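Local structure of tylactone synthase starter module and modules 1 & 2 (Streptomyces fradiae, 2Z5L) at residues I345-L354 / N398-A406; W256-G266 / Y334-A343. The protein is the first ketoreductase of the tylosin polyketide synthase, probably using NADPH to reduce the beta-keto group of the growing chain and set the chirality of the resulting alcohol. All coordinates share one frame; numbering follows the deposited sequence.

Contact 1: I345-L354 / N398-A406; sequences ILDDAVIDTL and NAGQGAYAA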
loop_
_atom_site.group_PDB
_atom_site.type_symbol
_atom_site.label_atom_id
_atom_site.label_comp_id
_atom_site.label_asym_id
_atom_site.label_seq_id
_atom_site.Cartn_x
_atom_site.Cartn_y
_atom_site.Cartn_z
ATOM N N ILE A 345 -10.145 0.489 -9.055
ATOM C CA ILE A 345 -11.426 -0.178 -8.871
ATOM C C ILE A 345 -11.742 -0.506 -7.424
ATOM O O ILE A 345 -10.841 -0.707 -6.608
ATOM C CB ILE A 345 -11.471 -1.487 -9.638
ATOM C CG1 ILE A 345 -10.502 -2.474 -9.004
ATOM C CG2 ILE A 345 -11.088 -1.258 -11.093
ATOM C CD1 ILE A 345 -10.636 -3.860 -9.547
ATOM N N LEU A 346 -13.031 -0.578 -7.116
ATOM C CA LEU A 346 -13.461 -0.896 -5.762
ATOM C C LEU A 346 -13.128 -2.350 -5.452
ATOM O O LEU A 346 -13.428 -3.261 -6.236
ATOM C CB LEU A 346 -14.970 -0.653 -5.603
ATOM C CG LEU A 346 -15.440 0.041 -4.314
ATOM C CD1 LEU A 346 -16.942 0.272 -4.383
ATOM C CD2 LEU A 346 -15.088 -0.808 -3.091
ATOM N N ASP A 347 -12.484 -2.542 -4.305
ATOM C CA ASP A 347 -12.096 -3.869 -3.837
ATOM C C ASP A 347 -12.621 -4.188 -2.449
ATOM O O ASP A 347 -12.449 -3.411 -1.513
ATOM C CB ASP A 347 -10.575 -4.046 -3.779
ATOM C CG ASP A 347 -10.178 -5.379 -3.156
ATOM O OD1 ASP A 347 -10.735 -6.411 -3.600
ATOM O OD2 ASP A 347 -9.321 -5.407 -2.230
ATOM N N ASP A 348 -13.261 -5.342 -2.324
ATOM C CA ASP A 348 -13.755 -5.790 -1.034
ATOM C C ASP A 348 -13.933 -7.305 -1.023
ATOM O O ASP A 348 -15.015 -7.839 -1.275
ATOM C CB ASP A 348 -15.045 -5.033 -0.619
ATOM C CG ASP A 348 -16.206 -5.205 -1.601
ATOM O OD1 ASP A 348 -16.006 -4.985 -2.829
ATOM O OD2 ASP A 348 -17.327 -5.521 -1.124
ATOM N N ALA A 349 -12.823 -7.986 -0.751
ATOM C CA ALA A 349 -12.784 -9.436 -0.676
ATOM C C ALA A 349 -11.808 -9.867 0.422
ATOM O O ALA A 349 -10.627 -9.519 0.381
ATOM C CB ALA A 349 -12.351 -10.021 -2.020
ATOM N N VAL A 350 -12.312 -10.603 1.411
ATOM C CA VAL A 350 -11.480 -11.089 2.497
ATOM C C VAL A 350 -10.470 -12.085 1.965
ATOM O O VAL A 350 -10.651 -12.668 0.890
ATOM C CB VAL A 350 -12.320 -11.795 3.591
ATOM C CG1 VAL A 350 -13.176 -10.777 4.315
ATOM C CG2 VAL A 350 -13.187 -12.869 2.955
ATOM N N ILE A 351 -9.404 -12.272 2.734
ATOM C CA ILE A 351 -8.319 -13.183 2.381
ATOM C C ILE A 351 -8.756 -14.602 2.026
ATOM O O ILE A 351 -8.249 -15.209 1.070
ATOM C CB ILE A 351 -7.308 -13.261 3.522
ATOM C CG1 ILE A 351 -6.763 -11.864 3.802
ATOM C CG2 ILE A 351 -6.165 -14.236 3.156
ATOM C CD1 ILE A 351 -5.890 -11.791 5.050
ATOM N N ASP A 352 -9.698 -15.134 2.796
ATOM C CA ASP A 352 -10.174 -16.489 2.545
ATOM C C ASP A 352 -10.828 -16.616 1.180
ATOM O O ASP A 352 -10.877 -17.705 0.612
ATOM C CB ASP A 352 -11.181 -16.932 3.618
ATOM C CG ASP A 352 -11.772 -18.303 3.327
ATOM O OD1 ASP A 352 -11.005 -19.289 3.290
ATOM O OD2 ASP A 352 -13.002 -18.395 3.126
ATOM N N THR A 353 -11.322 -15.501 0.651
ATOM C CA THR A 353 -11.984 -15.518 -0.647
ATOM C C THR A 353 -11.231 -14.723 -1.706
ATOM O O THR A 353 -11.757 -14.502 -2.790
ATOM C CB THR A 353 -13.408 -14.948 -0.553
ATOM O OG1 THR A 353 -13.347 -13.542 -0.288
ATOM C CG2 THR A 353 -14.171 -15.632 0.569
ATOM N N LEU A 354 -10.014 -14.286 -1.393
ATOM C CA LEU A 354 -9.218 -13.511 -2.340
ATOM C C LEU A 354 -8.685 -14.419 -3.448
ATOM O O LEU A 354 -7.746 -15.192 -3.238
ATOM C CB LEU A 354 -8.062 -12.822 -1.604
ATOM C CG LEU A 354 -7.105 -11.878 -2.370
ATOM C CD1 LEU A 354 -7.876 -10.806 -3.058
ATOM C CD2 LEU A 354 -6.115 -11.258 -1.395
ATOM N N ASN A 398 -6.556 -2.423 6.625
ATOM C CA ASN A 398 -8.011 -2.495 6.731
ATOM C C ASN A 398 -8.526 -3.824 6.181
ATOM O O ASN A 398 -8.270 -4.181 5.029
ATOM C CB ASN A 398 -8.649 -1.342 5.961
ATOM C CG ASN A 398 -10.154 -1.325 6.080
ATOM O OD1 ASN A 398 -10.696 -1.297 7.184
ATOM N ND2 ASN A 398 -10.841 -1.331 4.940
ATOM N N ALA A 399 -9.272 -4.544 7.010
ATOM C CA ALA A 399 -9.814 -5.846 6.637
ATOM C C ALA A 399 -10.648 -5.879 5.353
ATOM O O ALA A 399 -11.320 -4.907 5.007
ATOM C CB ALA A 399 -10.647 -6.410 7.800
ATOM N N GLY A 400 -10.614 -7.019 4.666
ATOM C CA GLY A 400 -11.377 -7.181 3.445
ATOM C C GLY A 400 -10.784 -6.505 2.227
ATOM O O GLY A 400 -11.332 -6.651 1.143
ATOM N N GLN A 401 -9.686 -5.765 2.381
ATOM C CA GLN A 401 -9.085 -5.090 1.231
ATOM C C GLN A 401 -7.577 -5.379 1.080
ATOM O O GLN A 401 -6.753 -4.456 0.910
ATOM C CB GLN A 401 -9.338 -3.584 1.335
ATOM C CG GLN A 401 -10.799 -3.224 1.344
ATOM C CD GLN A 401 -10.995 -1.739 1.407
ATOM O OE1 GLN A 401 -10.613 -1.084 2.388
ATOM N NE2 GLN A 401 -11.582 -1.181 0.350
ATOM N N GLY A 402 -7.222 -6.657 1.153
ATOM C CA GLY A 402 -5.826 -7.053 1.039
ATOM C C GLY A 402 -5.236 -6.759 -0.331
ATOM O O GLY A 402 -4.095 -6.315 -0.443
ATOM N N ALA A 403 -6.012 -6.984 -1.383
ATOM C CA ALA A 403 -5.501 -6.764 -2.729
ATOM C C ALA A 403 -5.398 -5.277 -2.966
ATOM O O ALA A 403 -4.497 -4.795 -3.657
ATOM C CB ALA A 403 -6.434 -7.414 -3.761
ATOM N N TYR A 404 -6.325 -4.532 -2.381
ATOM C CA TYR A 404 -6.317 -3.082 -2.540
ATOM C C TYR A 404 -5.146 -2.444 -1.775
ATOM O O TYR A 404 -4.556 -1.446 -2.217
ATOM C CB TYR A 404 -7.648 -2.499 -2.054
ATOM C CG TYR A 404 -7.911 -1.092 -2.527
ATOM C CD1 TYR A 404 -7.979 -0.798 -3.894
ATOM C CD2 TYR A 404 -8.169 -0.063 -1.616
ATOM C CE1 TYR A 404 -8.306 0.472 -4.340
ATOM C CE2 TYR A 404 -8.497 1.211 -2.050
ATOM C CZ TYR A 404 -8.568 1.472 -3.416
ATOM O OH TYR A 404 -8.933 2.715 -3.867
ATOM N N ALA A 405 -4.827 -3.014 -0.617
ATOM C CA ALA A 405 -3.722 -2.497 0.188
ATOM C C ALA A 405 -2.382 -2.791 -0.459
ATOM O O ALA A 405 -1.446 -1.981 -0.358
ATOM C CB ALA A 405 -3.762 -3.078 1.588
ATOM N N ALA A 406 -2.275 -3.946 -1.113
ATOM C CA ALA A 406 -1.017 -4.266 -1.768
ATOM C C ALA A 406 -0.799 -3.235 -2.876
ATOM O O ALA A 406 0.265 -2.618 -2.958
ATOM C CB ALA A 406 -1.048 -5.682 -2.347
HETATM O O HOH W 1 -9.000 -8.383 -1.568
HETATM O O HOH W 2 -8.589 -9.065 1.977
#

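Contact 2: W256-G266 / Y334-A343; sequences WQPSGTVLITG and YPPNAVFHTA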
loop_
_atom_site.group_PDB
_atom_site.type_symbol
_atom_site.label_atom_id
_atom_site.label_comp_id
_atom_site.label_asym_id
_atom_site.label_seq_id
_atom_site.Cartn_x
_atom_site.Cartn_y
_atom_site.Cartn_z
ATOM N N TRP A 256 -0.638 24.654 -4.616
ATOM C CA TRP A 256 -0.105 24.413 -5.945
ATOM C C TRP A 256 -1.065 25.021 -6.970
ATOM O O TRP A 256 -2.277 25.044 -6.754
ATOM C CB TRP A 256 0.046 22.897 -6.160
ATOM C CG TRP A 256 0.850 22.525 -7.356
ATOM C CD1 TRP A 256 2.203 22.576 -7.483
ATOM C CD2 TRP A 256 0.342 22.086 -8.618
ATOM N NE1 TRP A 256 2.575 22.197 -8.752
ATOM C CE2 TRP A 256 1.450 21.893 -9.470
ATOM C CE3 TRP A 256 -0.948 21.840 -9.113
ATOM C CZ2 TRP A 256 1.311 21.464 -10.794
ATOM C CZ3 TRP A 256 -1.088 21.414 -10.424
ATOM C CH2 TRP A 256 0.038 21.231 -11.253
ATOM N N GLN A 257 -0.520 25.532 -8.070
ATOM C CA GLN A 257 -1.346 26.117 -9.121
ATOM C C GLN A 257 -1.105 25.429 -10.458
ATOM O O GLN A 257 0.015 25.396 -10.957
ATOM C CB GLN A 257 -1.075 27.613 -9.258
ATOM C CG GLN A 257 -1.859 28.472 -8.282
ATOM C CD GLN A 257 -1.629 29.964 -8.504
ATOM O OE1 GLN A 257 -1.823 30.482 -9.611
ATOM N NE2 GLN A 257 -1.212 30.661 -7.451
ATOM N N PRO A 258 -2.167 24.872 -11.057
ATOM C CA PRO A 258 -2.087 24.174 -12.343
ATOM C C PRO A 258 -1.717 25.092 -13.508
ATOM O O PRO A 258 -2.056 26.275 -13.500
ATOM C CB PRO A 258 -3.489 23.599 -12.496
ATOM C CG PRO A 258 -4.333 24.675 -11.879
ATOM C CD PRO A 258 -3.568 24.950 -10.600
ATOM N N SER A 259 -1.027 24.536 -14.504
ATOM C CA SER A 259 -0.608 25.275 -15.703
ATOM C C SER A 259 -0.289 24.273 -16.825
ATOM O O SER A 259 -0.044 23.105 -16.552
ATOM C CB SER A 259 0.630 26.126 -15.404
ATOM O OG SER A 259 1.737 25.324 -15.036
ATOM N N GLY A 260 -0.301 24.718 -18.078
ATOM C CA GLY A 260 -0.005 23.805 -19.171
ATOM C C GLY A 260 -1.001 22.660 -19.323
ATOM O O GLY A 260 -2.185 22.809 -19.007
ATOM N N THR A 261 -0.525 21.511 -19.798
ATOM C CA THR A 261 -1.389 20.347 -19.989
ATOM C C THR A 261 -1.426 19.472 -18.733
ATOM O O THR A 261 -0.389 19.141 -18.166
ATOM C CB THR A 261 -0.923 19.497 -21.211
ATOM O OG1 THR A 261 -0.808 20.349 -22.359
ATOM C CG2 THR A 261 -1.930 18.387 -21.529
ATOM N N VAL A 262 -2.630 19.121 -18.288
ATOM C CA VAL A 262 -2.780 18.277 -17.113
ATOM C C VAL A 262 -3.458 16.971 -17.523
ATOM O O VAL A 262 -4.543 16.966 -18.111
ATOM C CB VAL A 262 -3.612 18.979 -16.007
ATOM C CG1 VAL A 262 -3.721 18.085 -14.789
ATOM C CG2 VAL A 262 -2.967 20.304 -15.624
ATOM N N LEU A 263 -2.779 15.865 -17.252
ATOM C CA LEU A 263 -3.291 14.538 -17.571
ATOM C C LEU A 263 -3.941 13.966 -16.319
ATOM O O LEU A 263 -3.305 13.915 -15.260
ATOM C CB LEU A 263 -2.154 13.613 -17.998
ATOM C CG LEU A 263 -2.516 12.152 -18.246
ATOM C CD1 LEU A 263 -3.604 12.052 -19.335
ATOM C CD2 LEU A 263 -1.261 11.387 -18.701
ATOM N N ILE A 264 -5.188 13.529 -16.447
ATOM C CA ILE A 264 -5.919 12.955 -15.315
ATOM C C ILE A 264 -6.517 11.595 -15.658
ATOM O O ILE A 264 -7.446 11.512 -16.472
ATOM C CB ILE A 264 -7.089 13.867 -14.872
ATOM C CG1 ILE A 264 -6.559 15.164 -14.274
ATOM C CG2 ILE A 264 -7.975 13.124 -13.868
ATOM C CD1 ILE A 264 -7.623 16.253 -14.165
ATOM N N THR A 265 -6.007 10.527 -15.042
ATOM C CA THR A 265 -6.595 9.221 -15.331
ATOM C C THR A 265 -7.821 9.048 -14.424
ATOM O O THR A 265 -7.952 9.742 -13.407
ATOM C CB THR A 265 -5.591 8.053 -15.160
ATOM O OG1 THR A 265 -5.309 7.828 -13.778
ATOM C CG2 THR A 265 -4.271 8.374 -15.891
ATOM N N GLY A 266 -8.737 8.166 -14.815
ATOM C CA GLY A 266 -9.947 7.984 -14.044
ATOM C C GLY A 266 -10.665 9.318 -13.951
ATOM O O GLY A 266 -11.256 9.667 -12.930
ATOM N N TYR A 334 -0.050 14.973 -26.348
ATOM C CA TYR A 334 -0.211 16.026 -25.357
ATOM C C TYR A 334 0.759 15.891 -24.205
ATOM O O TYR A 334 0.384 15.420 -23.129
ATOM C CB TYR A 334 -1.632 15.990 -24.807
ATOM C CG TYR A 334 -2.674 16.005 -25.889
ATOM C CD1 TYR A 334 -3.040 17.200 -26.506
ATOM C CD2 TYR A 334 -3.283 14.826 -26.314
ATOM C CE1 TYR A 334 -3.979 17.218 -27.511
ATOM C CE2 TYR A 334 -4.227 14.836 -27.326
ATOM C CZ TYR A 334 -4.569 16.032 -27.913
ATOM O OH TYR A 334 -5.526 16.058 -28.900
ATOM N N PRO A 335 2.021 16.298 -24.412
ATOM C CA PRO A 335 3.027 16.210 -23.349
ATOM C C PRO A 335 2.506 16.907 -22.105
ATOM O O PRO A 335 2.195 18.092 -22.134
ATOM C CB PRO A 335 4.226 16.919 -23.964
ATOM C CG PRO A 335 4.120 16.496 -25.396
ATOM C CD PRO A 335 2.645 16.729 -25.680
ATOM N N PRO A 336 2.405 16.173 -20.992
ATOM C CA PRO A 336 1.903 16.750 -19.746
ATOM C C PRO A 336 2.912 17.418 -18.822
ATOM O O PRO A 336 4.065 16.992 -18.708
ATOM C CB PRO A 336 1.238 15.557 -19.078
ATOM C CG PRO A 336 2.197 14.451 -19.421
ATOM C CD PRO A 336 2.480 14.703 -20.897
ATOM N N ASN A 337 2.453 18.479 -18.164
ATOM C CA ASN A 337 3.267 19.202 -17.199
ATOM C C ASN A 337 2.926 18.664 -15.819
ATOM O O ASN A 337 3.672 18.845 -14.851
ATOM C CB ASN A 337 2.961 20.696 -17.256
ATOM C CG ASN A 337 3.265 21.285 -18.605
ATOM O OD1 ASN A 337 2.387 21.823 -19.271
ATOM N ND2 ASN A 337 4.524 21.180 -19.024
ATOM N N ALA A 338 1.772 18.013 -15.737
ATOM C CA ALA A 338 1.303 17.411 -14.495
ATOM C C ALA A 338 0.420 16.198 -14.807
ATOM O O ALA A 338 -0.404 16.237 -15.728
ATOM C CB ALA A 338 0.526 18.441 -13.681
ATOM N N VAL A 339 0.610 15.127 -14.039
ATOM C CA VAL A 339 -0.165 13.893 -14.191
ATOM C C VAL A 339 -0.867 13.569 -12.878
ATOM O O VAL A 339 -0.255 13.636 -11.815
ATOM C CB VAL A 339 0.740 12.690 -14.571
ATOM C CG1 VAL A 339 -0.084 11.411 -14.656
ATOM C CG2 VAL A 339 1.418 12.948 -15.897
ATOM N N PHE A 340 -2.154 13.236 -12.948
ATOM C CA PHE A 340 -2.928 12.873 -11.754
ATOM C C PHE A 340 -3.555 11.496 -12.009
ATOM O O PHE A 340 -4.412 11.338 -12.878
ATOM C CB PHE A 340 -4.016 13.912 -11.485
ATOM C CG PHE A 340 -3.484 15.242 -11.005
ATOM C CD1 PHE A 340 -3.321 15.506 -9.654
ATOM C CD2 PHE A 340 -3.153 16.236 -11.910
ATOM C CE1 PHE A 340 -2.852 16.753 -9.213
ATOM C CE2 PHE A 340 -2.684 17.481 -11.481
ATOM C CZ PHE A 340 -2.533 17.737 -10.135
ATOM N N HIS A 341 -3.121 10.499 -11.249
ATOM C CA HIS A 341 -3.617 9.136 -11.410
ATOM C C HIS A 341 -4.708 8.803 -10.401
ATOM O O HIS A 341 -4.406 8.468 -9.260
ATOM C CB HIS A 341 -2.455 8.152 -11.252
ATOM C CG HIS A 341 -2.797 6.739 -11.610
ATOM N ND1 HIS A 341 -3.399 6.399 -12.801
ATOM C CD2 HIS A 341 -2.613 5.580 -10.933
ATOM C CE1 HIS A 341 -3.576 5.089 -12.842
ATOM N NE2 HIS A 341 -3.109 4.570 -11.722
ATOM N N THR A 342 -5.972 8.897 -10.812
ATOM C CA THR A 342 -7.059 8.575 -9.891
ATOM C C THR A 342 -7.706 7.240 -10.273
ATOM O O THR A 342 -8.573 6.748 -9.556
ATOM C CB THR A 342 -8.151 9.697 -9.824
ATOM O OG1 THR A 342 -9.137 9.469 -10.823
ATOM C CG2 THR A 342 -7.568 11.090 -10.097
ATOM N N ALA A 343 -7.273 6.637 -11.386
ATOM C CA ALA A 343 -7.858 5.362 -11.828
ATOM C C ALA A 343 -7.705 4.218 -10.827
ATOM O O ALA A 343 -6.714 4.123 -10.104
ATOM C CB ALA A 343 -7.277 4.937 -13.175
#

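Contact 1: I345-L354 / N398-A406
Asp347 meets the start of helix 402-419 with both backbone and carboxylate. Its carbonyl O accepts a nearly linear bond from Gln401 NE2 (3.0 Å, 161°), with the donor almost along the C=O direction and the O close to the Gln401 amide plane. With CG trans to the backbone N (chi1 174°), the carboxylate turns inward over the first helical turn: OD2 takes a weak bond from Tyr404 N (3.1 Å), while Asp347 CB lies 3.7 Å from Tyr404 CB, the side chains passing head to tail. Further along, Ala349 N makes a short but bent, weak bond to Gly400 O (2.8 Å, 128°). One water joins Ala349 O (2.6 Å) to Gly402 N (2.9 Å); a second lies between Asp347 OD2 and Ala349 O, weakly held by Ala403 N. Leu354 CD1 packs on Ala403 CB (3.8 Å). Behind this shell, a type II turn from Asn398 to Gln401 presents the Gly400 carbonyl, Asn398 ND2 bonds Gln401 OE1, and Glu444 takes a second bond from Gln401 NE2. Leu346-Asp347-Asp348 matches the LDD motif of B-type ketoreductases; with Tyr404 and Asn408 in the family's YxxxN pattern, the contact probably lines the active-site groove.

Contact 2: W256-G266 / Y334-A343
Two neighbouring parallel strands of the Rossmann fold, 261-265 and 338-341, meet here through a backbone ladder in which Leu263 bonds to both Ala338 and Phe340. Leu263 N donates to Ala338 O (2.8 Å, 169°) and Phe340 N to Leu263 O (2.7 Å); Thr265 N then continues to Phe340 O. The strand directions differ by 13°. Before the ladder, the side chain of Asn337 joins in: its OD1 accepts from Thr261 N (3.0 Å) while Asn337 N donates to Thr261 O, so Asn337 takes up both the N-H and the carbonyl of Thr261, whose O also accepts a weak bond from Ala338 N.

On one sheet face, Val262 CG1 touches Phe340 CD2 at the ring edge (3.5 Å). Trp256 and Phe340 reach toward each other, Trp256 CZ3 meeting the edge of the Phe340 ring in its plane, and Trp256 CH2 meets Ala338 CB (3.7 Å). Leu275 and Leu279 of helix 270-281 also pack against Phe340. On the other face Leu263 and Val339 run alongside each other.

At the C-terminal end, Thr265 OG1 makes a short bond with His341 ND1 (2.6 Å). With chi1 at 72°, the hydroxyl is flanked by the N and C of its own backbone, and it also receives weak bonds from Thr342 N and Ala343 N. Thr342 OG1 donates to Thr265 O (2.9 Å), and His341 NE2 bonds Lys366 O. The buried Thr265 hydroxyl and imidazole are thus satisfied by mutual and backbone partners, which fixes the rotation of the ring and ties the two strand ends together beside the glycine-rich turn.

Contact 2 lies in the sheet of the Rossmann core and contact 1 beyond the C-terminal ends of its strands, their centres about 29 Å apart. The chain itself connects them: after strand 338-341 it passes through Ala343 into 345-354, which leads on to helix 356-376. At the C-terminal end of contact 2, Gly266 comes just before a glycine-rich, GxGxxG-like turn, probably the cofactor loop. From there Tyr404 OH of contact 1 is 8.5 Å from Ala343 CA and 11.5 Å from Gly266 CA. As in related short-chain dehydrogenases/reductases, Tyr404 is probably the catalytic tyrosine, placed between the cofactor side and the LDD loop of 345-354.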